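Local coordinates for protein adenylyl-sulfate kinase 1, chloroplastic (Arabidopsis thaliana, PDB 3UIE) that phosphorylates adenosine 5'-phosphosulfate with ATP to give 3'-phosphoadenylyl sulfate, the activated sulfate of plant metabolism, at residues Gly37-Ala42 with Ile58-Asn63; Phe74-Arg79 with Ser106-Asp111; Ala114-Ser117 with Asp123-Glu126; Tyr145-Ala148 with Lys152-Gly155. One frame throughout, in Å; residues are numbered along the deposited sequence. Where two conformers were deposited one is given.

Contact 1. Residues Gly37-Ala42 with Ile58-Asn63; sequences GKSTLA and ILDGDN. With MG (magnesium ion), chain F; ANP (phosphoaminophosphonic acid-adenylate ester), chain E; ADX (adenosine-5'-phosphosulfate), chain D.
Ser39 and Asp60 meet side chain to side chain: the hydroxyl Ser39 OG donates to Asp60 OD1 over 2.6 Å, reaching it on the syn side but 28° out of the carboxylate plane. Set anti to the carbonyl carbon (chi1 -66°), beside the backbone N, OG can meet Asp60 and also bind the magnesium ion at 2.2 Å. ANP O2G and O1B and three waters complete six ligands. Asp60 acts from the second shell through waters 1 and 2, water 2 donating to Asp60 OD2 at 2.6 Å. Ser103 OG adds a further bond to OD1. Residues 37-40 belong to the P-loop (Walker A) of this nucleotide-binding fold, at the start of helix 38-51, while Asp60 ends strand 56-60 and takes the N-cap position of the following helix, its OD2 receiving a weak capping bond from Asp62 N. Lys38 bends at chi3 and chi4, curling past the phosphates until NZ lies 2.6 Å from both ANP O3G and ANP O2B. Backbone amides grip the nucleotide too, Ser39 N reaching ANP O1B at 2.9 Å with an N-H...O angle of 159°. Farther along, apolar Ala42 CB rests 3.9 Å from Ile58 CD1.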
# COMPACT_ATOMS: atom_id res chain seq x y z
N GLY A 37 -18.96 -7.57 -12.04
CA GLY A 37 -17.81 -7.72 -12.92
C GLY A 37 -16.62 -6.79 -12.63
O GLY A 37 -15.82 -6.52 -13.52
N LYS A 38 -16.50 -6.33 -11.38
CA LYS A 38 -15.41 -5.44 -11.00
C LYS A 38 -14.02 -6.08 -11.19
O LYS A 38 -13.12 -5.48 -11.79
CB LYS A 38 -15.57 -4.98 -9.55
CG LYS A 38 -16.86 -4.20 -9.26
CD LYS A 38 -16.94 -3.89 -7.75
CE LYS A 38 -16.86 -5.15 -6.88
NZ LYS A 38 -18.11 -5.99 -6.97
N SER A 39 -13.85 -7.30 -10.69
CA SER A 39 -12.55 -7.97 -10.76
C SER A 39 -12.19 -8.33 -12.19
O SER A 39 -11.02 -8.26 -12.60
CB SER A 39 -12.53 -9.22 -9.85
OG SER A 39 -12.65 -8.81 -8.50
N THR A 40 -13.20 -8.73 -12.95
CA THR A 40 -12.98 -9.09 -14.34
C THR A 40 -12.50 -7.88 -15.14
O THR A 40 -11.57 -7.97 -15.95
CB THR A 40 -14.25 -9.67 -14.95
OG1 THR A 40 -14.58 -10.88 -14.25
CG2 THR A 40 -14.02 -9.97 -16.40
N LEU A 41 -13.14 -6.75 -14.91
CA LEU A 41 -12.72 -5.49 -15.52
C LEU A 41 -11.31 -5.09 -15.04
O LEU A 41 -10.46 -4.68 -15.83
CB LEU A 41 -13.71 -4.38 -15.21
CG LEU A 41 -13.14 -3.02 -15.63
CD1 LEU A 41 -13.09 -2.90 -17.15
CD2 LEU A 41 -13.92 -1.88 -15.01
N ALA A 42 -11.07 -5.19 -13.74
CA ALA A 42 -9.74 -4.83 -13.22
C ALA A 42 -8.62 -5.63 -13.89
O ALA A 42 -7.60 -5.08 -14.25
CB ALA A 42 -9.68 -4.99 -11.69
N ILE A 58 -3.52 -4.03 -8.64
CA ILE A 58 -4.92 -4.17 -8.25
C ILE A 58 -5.06 -4.42 -6.76
O ILE A 58 -4.47 -5.36 -6.22
CB ILE A 58 -5.58 -5.35 -9.01
CG1 ILE A 58 -5.55 -5.10 -10.52
CG2 ILE A 58 -7.03 -5.57 -8.54
CD1 ILE A 58 -6.02 -6.31 -11.34
N LEU A 59 -5.84 -3.58 -6.09
CA LEU A 59 -6.26 -3.83 -4.72
C LEU A 59 -7.68 -4.37 -4.75
O LEU A 59 -8.64 -3.61 -4.84
CB LEU A 59 -6.23 -2.53 -3.90
CG LEU A 59 -4.88 -1.82 -3.79
CD1 LEU A 59 -5.02 -0.52 -2.99
CD2 LEU A 59 -3.85 -2.77 -3.16
N ASP A 60 -7.82 -5.68 -4.65
CA ASP A 60 -9.13 -6.30 -4.72
C ASP A 60 -9.68 -6.58 -3.33
O ASP A 60 -8.97 -7.11 -2.45
CB ASP A 60 -9.06 -7.59 -5.52
CG ASP A 60 -10.43 -8.19 -5.76
OD1 ASP A 60 -11.11 -7.74 -6.70
OD2 ASP A 60 -10.82 -9.09 -5.01
N GLY A 61 -10.93 -6.20 -3.11
CA GLY A 61 -11.54 -6.34 -1.80
C GLY A 61 -11.35 -7.72 -1.21
O GLY A 61 -10.96 -7.85 -0.05
N ASP A 62 -11.60 -8.76 -1.99
CA ASP A 62 -11.41 -10.11 -1.47
C ASP A 62 -9.96 -10.33 -1.02
O ASP A 62 -9.70 -10.75 0.12
CB ASP A 62 -11.84 -11.16 -2.50
CG ASP A 62 -11.93 -12.56 -1.91
OD1 ASP A 62 -12.38 -12.69 -0.75
OD2 ASP A 62 -11.54 -13.52 -2.60
N ASN A 63 -9.01 -10.05 -1.91
CA ASN A 63 -7.59 -10.22 -1.57
C ASN A 63 -7.19 -9.49 -0.29
O ASN A 63 -6.69 -10.10 0.65
CB ASN A 63 -6.68 -9.76 -2.71
CG ASN A 63 -6.87 -10.58 -3.97
OD1 ASN A 63 -7.38 -11.69 -3.93
ND2 ASN A 63 -6.44 -10.02 -5.11
MG MG F . -14.41 -9.50 -7.30
PG ANP E . -17.41 -9.56 -6.16
O1G ANP E . -18.25 -10.59 -5.26
O2G ANP E . -15.94 -9.98 -6.00
O3G ANP E . -17.64 -8.15 -5.67
PB ANP E . -17.21 -8.82 -9.00
O1B ANP E . -15.64 -8.90 -8.99
O2B ANP E . -17.88 -7.43 -9.18
N3B ANP E . -17.81 -9.85 -7.78
PA ANP E . -16.55 -10.71 -11.11
O1A ANP E . -15.99 -11.80 -10.26
O2A ANP E . -15.51 -9.93 -11.84
O3A ANP E . -17.50 -9.84 -10.21
O5' ANP E . -17.56 -11.29 -12.17
C5' ANP E . -18.64 -12.09 -11.82
C4' ANP E . -19.07 -12.99 -12.84
O4' ANP E . -19.63 -12.24 -13.96
C3' ANP E . -17.88 -13.70 -13.33
O3' ANP E . -18.12 -15.09 -13.33
C2' ANP E . -17.64 -13.21 -14.68
O2' ANP E . -17.37 -14.26 -15.57
C1' ANP E . -18.88 -12.53 -15.10
N9 ANP E . -18.56 -11.31 -15.86
C8 ANP E . -17.62 -10.43 -15.50
N7 ANP E . -17.60 -9.47 -16.42
C5 ANP E . -18.51 -9.75 -17.36
C6 ANP E . -18.89 -9.10 -18.53
N6 ANP E . -18.24 -7.86 -18.91
N1 ANP E . -19.86 -9.65 -19.28
C2 ANP E . -20.45 -10.80 -18.91
N3 ANP E . -20.11 -11.45 -17.80
C4 ANP E . -19.14 -10.94 -17.01
SB ADX D . -16.98 -4.10 0.85
O1B ADX D . -16.39 -4.07 2.16
O2B ADX D . -18.43 -3.78 0.98
O3B ADX D . -16.37 -3.10 -0.05
PA ADX D . -15.58 -6.16 -0.38
O1A ADX D . -14.35 -5.80 0.41
O2A ADX D . -15.41 -5.85 -1.86
O3A ADX D . -16.88 -5.48 0.25
O5' ADX D . -15.82 -7.70 -0.19
C5' ADX D . -16.73 -8.37 -1.01
C4' ADX D . -16.52 -9.78 -1.16
O4' ADX D . -16.73 -10.42 0.09
C3' ADX D . -17.53 -10.32 -2.11
O3' ADX D . -16.86 -10.96 -3.15
C2' ADX D . -18.24 -11.32 -1.42
O2' ADX D . -17.86 -12.52 -2.01
C1' ADX D . -17.75 -11.36 -0.02
N9 ADX D . -18.82 -11.19 0.93
C8 ADX D . -19.00 -11.93 2.05
N7 ADX D . -20.05 -11.42 2.73
C5 ADX D . -20.52 -10.36 2.04
C6 ADX D . -21.58 -9.46 2.25
N6 ADX D . -22.40 -9.57 3.41
N1 ADX D . -21.82 -8.48 1.34
C2 ADX D . -21.04 -8.37 0.25
N3 ADX D . -20.02 -9.22 0.02
C4 ADX D . -19.74 -10.21 0.90
O HOH W 1 -14.02 -7.46 -6.41
O HOH W 2 -13.05 -10.21 -5.90
O HOH W 3 -14.33 -11.33 -8.14

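Contact 2. Residues Phe74-Arg79 with Ser106-Asp111; sequences FKAEDR and SPYRTD. With ADX (adenosine-5'-phosphosulfate), chain D.
The start of helix 76-95 faces the turn that leads into helix 109-117, and the backbones come closest at Arg79 and Ser106, whose CA atoms are 7.3 Å apart. No hydrogen bond joins them; side chains do the touching. Tyr108 reaches across with its phenol end, Tyr108 OH lying 3.5 Å from Arg79 CD and equally near Ala76 CB. The Tyr108 and Arg79 side chains cross at about a right angle, their flat groups 67° apart, and the hydroxyl has its polar partner in Asp161. Pro107 CG sits over the rim of one face of the Tyr108 ring and lies 3.9 Å from Arg79 CD. Passing along this flank, the Arg79 chain runs extended from CG to NE and carries its guanidinium to the substrate: Arg79 NH1 donates to ADX O2B of the sulfate at 2.9 Å, while Arg79 NH2 is 2.7 Å from ADX N1, which lies at the guanidinium edge. Phe74 stacks on the adenine, ADX N7 lying 3.5 Å above the plane of the Phe74 ring, over its centre. From the other segment Ser106 N gives ADX O3B a bond of 2.8 Å. Ser106 is, as in relatives, the probable phosphoserine site. Cationic and amide donors thus meet different sulfate oxygens, probably offsetting the negative charge, while aromatic stacking on Phe74 and the nearby arginine edge flank the adenine in this APS pocket.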
# COMPACT_ATOMS: atom_id res chain seq x y z
N PHE A 74 -18.16 -7.75 7.86
CA PHE A 74 -19.01 -7.08 6.88
C PHE A 74 -20.10 -6.22 7.53
O PHE A 74 -20.97 -5.70 6.84
CB PHE A 74 -19.61 -8.08 5.89
CG PHE A 74 -18.59 -8.68 4.97
CD1 PHE A 74 -18.30 -8.10 3.75
CD2 PHE A 74 -17.91 -9.83 5.34
CE1 PHE A 74 -17.35 -8.66 2.91
CE2 PHE A 74 -16.96 -10.40 4.50
CZ PHE A 74 -16.68 -9.81 3.30
N LYS A 75 -20.03 -6.07 8.84
CA LYS A 75 -20.88 -5.09 9.51
C LYS A 75 -20.62 -3.74 8.87
O LYS A 75 -19.55 -3.51 8.31
CB LYS A 75 -20.56 -5.05 11.01
CG LYS A 75 -20.75 -6.38 11.70
CD LYS A 75 -20.10 -6.39 13.07
CE LYS A 75 -19.97 -7.81 13.61
NZ LYS A 75 -19.20 -7.84 14.88
N ALA A 76 -21.58 -2.83 8.94
CA ALA A 76 -21.48 -1.57 8.21
C ALA A 76 -20.22 -0.80 8.60
O ALA A 76 -19.54 -0.23 7.75
CB ALA A 76 -22.72 -0.71 8.44
N GLU A 77 -19.90 -0.78 9.89
CA GLU A 77 -18.74 -0.01 10.35
C GLU A 77 -17.45 -0.60 9.80
O GLU A 77 -16.47 0.11 9.58
CB GLU A 77 -18.69 0.04 11.88
CG GLU A 77 -20.05 0.28 12.54
CD GLU A 77 -20.92 -0.97 12.53
OE1 GLU A 77 -20.35 -2.08 12.50
OE2 GLU A 77 -22.16 -0.84 12.54
N ASP A 78 -17.44 -1.92 9.59
CA ASP A 78 -16.25 -2.60 9.11
C ASP A 78 -16.11 -2.43 7.60
O ASP A 78 -14.99 -2.42 7.08
CB ASP A 78 -16.25 -4.08 9.51
CG ASP A 78 -15.75 -4.30 10.94
OD1 ASP A 78 -15.64 -3.32 11.71
OD2 ASP A 78 -15.45 -5.46 11.29
N ARG A 79 -17.23 -2.31 6.90
CA ARG A 79 -17.19 -1.96 5.48
C ARG A 79 -16.59 -0.56 5.30
O ARG A 79 -15.77 -0.34 4.41
CB ARG A 79 -18.58 -2.01 4.83
CG ARG A 79 -19.15 -3.41 4.63
CD ARG A 79 -20.40 -3.34 3.77
NE ARG A 79 -21.24 -4.53 3.87
CZ ARG A 79 -21.40 -5.43 2.90
NH1 ARG A 79 -20.76 -5.29 1.74
NH2 ARG A 79 -22.21 -6.47 3.09
N SER A 106 -17.61 -1.61 -2.09
CA SER A 106 -17.63 -0.23 -1.56
C SER A 106 -19.00 0.43 -1.70
O SER A 106 -19.16 1.40 -2.43
CB SER A 106 -16.53 0.63 -2.19
OG SER A 106 -16.47 0.48 -3.60
N PRO A 107 -20.00 -0.10 -0.98
CA PRO A 107 -21.41 0.24 -1.23
C PRO A 107 -21.81 1.65 -0.79
O PRO A 107 -22.79 2.16 -1.31
CB PRO A 107 -22.17 -0.81 -0.41
CG PRO A 107 -21.23 -1.15 0.70
CD PRO A 107 -19.85 -1.11 0.09
N TYR A 108 -21.09 2.26 0.14
CA TYR A 108 -21.51 3.52 0.74
C TYR A 108 -20.88 4.73 0.06
O TYR A 108 -19.66 4.86 -0.06
CB TYR A 108 -21.20 3.51 2.24
CG TYR A 108 -21.67 2.26 2.95
CD1 TYR A 108 -22.89 1.66 2.63
CD2 TYR A 108 -20.90 1.67 3.94
CE1 TYR A 108 -23.32 0.51 3.29
CE2 TYR A 108 -21.32 0.53 4.59
CZ TYR A 108 -22.52 -0.05 4.27
OH TYR A 108 -22.91 -1.19 4.94
N ARG A 109 -21.75 5.63 -0.37
CA ARG A 109 -21.37 6.82 -1.13
C ARG A 109 -20.43 7.70 -0.30
O ARG A 109 -19.40 8.17 -0.79
CB ARG A 109 -22.67 7.57 -1.48
CG ARG A 109 -22.58 8.66 -2.51
CD ARG A 109 -24.00 9.17 -2.85
NE ARG A 109 -24.73 8.21 -3.68
CZ ARG A 109 -25.97 7.79 -3.46
NH1 ARG A 109 -26.67 8.22 -2.42
NH2 ARG A 109 -26.52 6.92 -4.29
N THR A 110 -20.79 7.92 0.96
CA THR A 110 -19.98 8.75 1.85
C THR A 110 -18.56 8.22 1.98
O THR A 110 -17.60 9.00 2.06
CB THR A 110 -20.62 8.88 3.25
OG1 THR A 110 -19.89 9.82 4.04
CG2 THR A 110 -20.67 7.53 3.97
N ASP A 111 -18.40 6.90 2.01
CA ASP A 111 -17.07 6.31 2.17
C ASP A 111 -16.25 6.38 0.89
O ASP A 111 -15.06 6.66 0.94
CB ASP A 111 -17.16 4.89 2.71
CG ASP A 111 -17.79 4.83 4.07
OD1 ASP A 111 -17.39 5.64 4.94
OD2 ASP A 111 -18.69 4.00 4.28
SB ADX D . -16.98 -4.10 0.85
O1B ADX D . -16.39 -4.07 2.16
O2B ADX D . -18.43 -3.78 0.98
O3B ADX D . -16.37 -3.10 -0.05
PA ADX D . -15.58 -6.16 -0.38
O1A ADX D . -14.35 -5.80 0.41
O2A ADX D . -15.41 -5.85 -1.86
O3A ADX D . -16.88 -5.48 0.25
O5' ADX D . -15.82 -7.70 -0.19
C5' ADX D . -16.73 -8.37 -1.01
C4' ADX D . -16.52 -9.78 -1.16
O4' ADX D . -16.73 -10.42 0.09
C3' ADX D . -17.53 -10.32 -2.11
O3' ADX D . -16.86 -10.96 -3.15
C2' ADX D . -18.24 -11.32 -1.42
O2' ADX D . -17.86 -12.52 -2.01
C1' ADX D . -17.75 -11.36 -0.02
N9 ADX D . -18.82 -11.19 0.93
C8 ADX D . -19.00 -11.93 2.05
N7 ADX D . -20.05 -11.42 2.73
C5 ADX D . -20.52 -10.36 2.04
C6 ADX D . -21.58 -9.46 2.25
N6 ADX D . -22.40 -9.57 3.41
N1 ADX D . -21.82 -8.48 1.34
C2 ADX D . -21.04 -8.37 0.25
N3 ADX D . -20.02 -9.22 0.02
C4 ADX D . -19.74 -10.21 0.90

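Contact 3. Residues Ala114-Ser117 with Asp123-Glu126; sequences ACRS and DFVE
Arg116 lies across Phe124, joining helix 109-117 to strand 124-129 of the parallel sheet in this P-loop kinase fold; Arg116 and Phe124 are the closest backbone pair, their CA atoms 5.8 Å apart. The first shell is a CH-pi contact: Arg116 CA stands 3.7 Å from the Phe124 ring centroid and only 11° off its normal. Cys115 CB packs obliquely against the same ring, 3.9 Å from Phe124 CE1. With CG anti to the backbone N and a bend at chi3, the arginine chain folds round the ring until Phe124 CD2 lies over the centre of one guanidinium face. The two planes are 67° apart, so the groups do not stack in parallel.

Beyond the phenylalanine, Arg116 NH2 makes a salt bridge to Glu126 OE1 of 2.9 Å, with an N-H...O angle of 162°. The carboxylate oxygen is nearly in the guanidinium plane but is approached on its anti side. Second-shell charges hold both ends: Glu170 pairs with Arg116 NH1, and Arg112, one helical turn earlier, pairs with Glu126 OE2. The carboxylates would be expected to balance the arginines in this largely buried network. Trp29 of strand 26-31 also meets the Phe124 ring, at a shallow angle. Water 4 bridges the pair, accepting from Arg116 NE at 2.8 Å and donating to Glu126 OE1 at 2.9 Å.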
# COMPACT_ATOMS: atom_id res chain seq x y z
N ALA A 114 -15.05 9.95 0.54
CA ALA A 114 -13.93 10.26 1.41
C ALA A 114 -12.61 9.78 0.80
O ALA A 114 -11.58 10.44 0.94
CB ALA A 114 -14.13 9.67 2.80
N CYS A 115 -12.64 8.66 0.09
CA CYS A 115 -11.44 8.19 -0.60
C CYS A 115 -11.05 9.17 -1.68
O CYS A 115 -9.87 9.46 -1.89
CB CYS A 115 -11.66 6.80 -1.21
SG CYS A 115 -11.90 5.53 0.01
N ARG A 116 -12.05 9.68 -2.40
CA ARG A 116 -11.81 10.70 -3.42
C ARG A 116 -11.16 11.95 -2.85
O ARG A 116 -10.26 12.52 -3.47
CB ARG A 116 -13.14 11.07 -4.14
CG ARG A 116 -13.03 12.26 -5.08
CD ARG A 116 -14.40 12.62 -5.71
NE ARG A 116 -14.98 11.56 -6.53
CZ ARG A 116 -14.78 11.42 -7.84
NH1 ARG A 116 -13.97 12.25 -8.49
NH2 ARG A 116 -15.37 10.42 -8.50
N SER A 117 -11.61 12.38 -1.68
CA SER A 117 -11.08 13.60 -1.08
C SER A 117 -9.62 13.45 -0.61
O SER A 117 -8.94 14.45 -0.38
CB SER A 117 -11.96 14.07 0.08
OG SER A 117 -11.85 13.20 1.19
N ASP A 123 -6.98 12.83 -9.77
CA ASP A 123 -6.23 11.60 -9.50
C ASP A 123 -7.11 10.42 -9.08
O ASP A 123 -6.60 9.33 -8.85
CB ASP A 123 -5.16 11.83 -8.43
CG ASP A 123 -4.01 12.69 -8.91
OD1 ASP A 123 -3.93 12.99 -10.12
OD2 ASP A 123 -3.18 13.08 -8.06
N PHE A 124 -8.41 10.65 -8.96
CA PHE A 124 -9.34 9.61 -8.52
C PHE A 124 -10.40 9.42 -9.59
O PHE A 124 -11.19 10.33 -9.87
CB PHE A 124 -9.98 10.02 -7.20
CG PHE A 124 -10.85 8.96 -6.58
CD1 PHE A 124 -10.31 8.07 -5.67
CD2 PHE A 124 -12.21 8.89 -6.87
CE1 PHE A 124 -11.09 7.11 -5.07
CE2 PHE A 124 -13.00 7.93 -6.27
CZ PHE A 124 -12.42 7.03 -5.36
N VAL A 125 -10.41 8.25 -10.22
CA VAL A 125 -11.32 7.96 -11.31
C VAL A 125 -12.31 6.93 -10.84
O VAL A 125 -11.98 5.75 -10.74
CB VAL A 125 -10.57 7.42 -12.53
CG1 VAL A 125 -11.55 7.19 -13.70
CG2 VAL A 125 -9.44 8.39 -12.92
N GLU A 126 -13.54 7.36 -10.56
CA GLU A 126 -14.56 6.45 -10.04
C GLU A 126 -15.24 5.74 -11.20
O GLU A 126 -15.80 6.38 -12.09
CB GLU A 126 -15.57 7.24 -9.21
CG GLU A 126 -16.52 6.39 -8.39
CD GLU A 126 -17.33 7.23 -7.42
OE1 GLU A 126 -17.37 8.46 -7.60
OE2 GLU A 126 -17.93 6.66 -6.48
O HOH W 4 -16.42 9.63 -5.11

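Contact 4. Residues Tyr145-Ala148 with Lys152-Gly155; sequences YKLA and KIKG. With ADX (adenosine-5'-phosphosulfate), chain D.
Leu147 and Ile153 pack where the chain leaves helix 144-149 and doubles back in a short helix-to-loop turn, in the loop that lines the APS pocket. The close side of the turn is held through one carbonyl: Leu147 O accepts from Lys152 N at 2.9 Å, with the donor tilted 20° from the carbonyl plane, and receives a longer, weak bond from Ile153 N. Next to it Ala148 CA makes a CH...O contact with Ile153 O at 3.5 Å, consistent with CA atoms of Ala148 and Ile153 only 4.5 Å apart. Ile153 fills the inner angle. Its CG1 is anti to the carbonyl carbon (chi1 -61°), which lays CG1 and CD1 alongside Leu147 CB, Leu147 CB to Ile153 CD1 being 3.9 Å. The other branch, CG2, turns toward the substrate and comes 4.0 Å from ADX N6. Farther on, Gly155, an experimentally established substrate-binding residue, brings its carbonyl near the same amino group, Gly155 O lying 3.6 Å from ADX N6.

The outer side is different in kind. Lys152 is exposed, and its chain, bent at chi3, passes obliquely over the isobutyl end of Leu147, using aliphatic carbons as apolar cover. Even at this exposed edge one spot is tight: Leu147 CD2 and Lys152 CD approach to 3.4 Å, closer than usual for two carbons.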
# COMPACT_ATOMS: atom_id res chain seq x y z
N TYR A 145 -25.57 -14.83 -3.56
CA TYR A 145 -26.92 -14.31 -3.54
C TYR A 145 -27.91 -15.36 -3.03
O TYR A 145 -28.80 -15.06 -2.25
CB TYR A 145 -27.34 -13.79 -4.92
CG TYR A 145 -26.72 -12.46 -5.27
CD1 TYR A 145 -27.24 -11.27 -4.75
CD2 TYR A 145 -25.62 -12.37 -6.10
CE1 TYR A 145 -26.67 -10.04 -5.06
CE2 TYR A 145 -25.04 -11.14 -6.42
CZ TYR A 145 -25.57 -9.99 -5.89
OH TYR A 145 -25.01 -8.77 -6.20
N LYS A 146 -27.75 -16.60 -3.48
CA LYS A 146 -28.67 -17.64 -3.04
C LYS A 146 -28.54 -17.90 -1.54
O LYS A 146 -29.54 -18.12 -0.84
CB LYS A 146 -28.49 -18.93 -3.85
CG LYS A 146 -27.09 -19.48 -3.82
CD LYS A 146 -26.91 -20.60 -4.83
CE LYS A 146 -27.05 -20.09 -6.26
NZ LYS A 146 -26.67 -21.13 -7.26
N LEU A 147 -27.32 -17.87 -1.03
CA LEU A 147 -27.08 -18.03 0.40
C LEU A 147 -27.69 -16.85 1.16
O LEU A 147 -28.28 -17.02 2.23
CB LEU A 147 -25.58 -18.15 0.68
CG LEU A 147 -24.91 -19.46 0.24
CD1 LEU A 147 -23.41 -19.32 0.17
CD2 LEU A 147 -25.30 -20.58 1.19
N ALA A 148 -27.55 -15.65 0.60
CA ALA A 148 -28.15 -14.45 1.19
C ALA A 148 -29.68 -14.52 1.20
O ALA A 148 -30.30 -14.22 2.22
CB ALA A 148 -27.68 -13.20 0.45
N LYS A 152 -28.67 -17.49 5.05
CA LYS A 152 -27.41 -18.03 5.54
C LYS A 152 -26.35 -16.93 5.67
O LYS A 152 -25.49 -16.98 6.55
CB LYS A 152 -26.92 -19.15 4.63
CG LYS A 152 -27.92 -20.29 4.51
CD LYS A 152 -27.32 -21.49 3.81
CE LYS A 152 -26.07 -21.98 4.53
NZ LYS A 152 -25.46 -23.15 3.83
N ILE A 153 -26.42 -15.94 4.78
CA ILE A 153 -25.57 -14.76 4.88
C ILE A 153 -26.46 -13.56 5.20
O ILE A 153 -27.34 -13.23 4.42
CB ILE A 153 -24.81 -14.50 3.57
CG1 ILE A 153 -23.90 -15.69 3.24
CG2 ILE A 153 -23.99 -13.21 3.67
CD1 ILE A 153 -23.07 -15.49 1.99
N LYS A 154 -26.23 -12.93 6.34
CA LYS A 154 -27.02 -11.77 6.75
C LYS A 154 -26.40 -10.48 6.22
O LYS A 154 -25.19 -10.41 6.02
CB LYS A 154 -27.12 -11.73 8.28
CG LYS A 154 -27.89 -10.54 8.83
CD LYS A 154 -27.90 -10.55 10.36
CE LYS A 154 -28.73 -9.41 10.92
NZ LYS A 154 -28.80 -9.44 12.41
N GLY A 155 -27.22 -9.47 5.98
CA GLY A 155 -26.73 -8.16 5.60
C GLY A 155 -25.95 -8.09 4.30
O GLY A 155 -25.05 -7.26 4.15
SB ADX D . -16.98 -4.10 0.85
O1B ADX D . -16.39 -4.07 2.16
O2B ADX D . -18.43 -3.78 0.98
O3B ADX D . -16.37 -3.10 -0.05
PA ADX D . -15.58 -6.16 -0.38
O1A ADX D . -14.35 -5.80 0.41
O2A ADX D . -15.41 -5.85 -1.86
O3A ADX D . -16.88 -5.48 0.25
O5' ADX D . -15.82 -7.70 -0.19
C5' ADX D . -16.73 -8.37 -1.01
C4' ADX D . -16.52 -9.78 -1.16
O4' ADX D . -16.73 -10.42 0.09
C3' ADX D . -17.53 -10.32 -2.11
O3' ADX D . -16.86 -10.96 -3.15
C2' ADX D . -18.24 -11.32 -1.42
O2' ADX D . -17.86 -12.52 -2.01
C1' ADX D . -17.75 -11.36 -0.02
N9 ADX D . -18.82 -11.19 0.93
C8 ADX D . -19.00 -11.93 2.05
N7 ADX D . -20.05 -11.42 2.73
C5 ADX D . -20.52 -10.36 2.04
C6 ADX D . -21.58 -9.46 2.25
N6 ADX D . -22.40 -9.57 3.41
N1 ADX D . -21.82 -8.48 1.34
C2 ADX D . -21.04 -8.37 0.25
N3 ADX D . -20.02 -9.22 0.02
C4 ADX D . -19.74 -10.21 0.90

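How the contacts relate
From the N terminus the four contacts follow in series; none encloses or crosses another. Contact 1 closes the loop from the P-loop helix to the end of strand 56-60. Contact 2 spans the longest stretch, 26 residues running through helix 76-95 and strand 99-103, and ends on helix 109-117. That helix continues straight into contact 3, which returns it to the sheet at strand 124-129. Contact 4 closes a tight turn after helix 144-149, about 30 Å between centres from contact 3. Contacts 1, 2 and 4 converge on APS, and contacts 2 and 4 touch through Arg79 and Gly155, while contacts 1 and 3 reach the same parallel sheet.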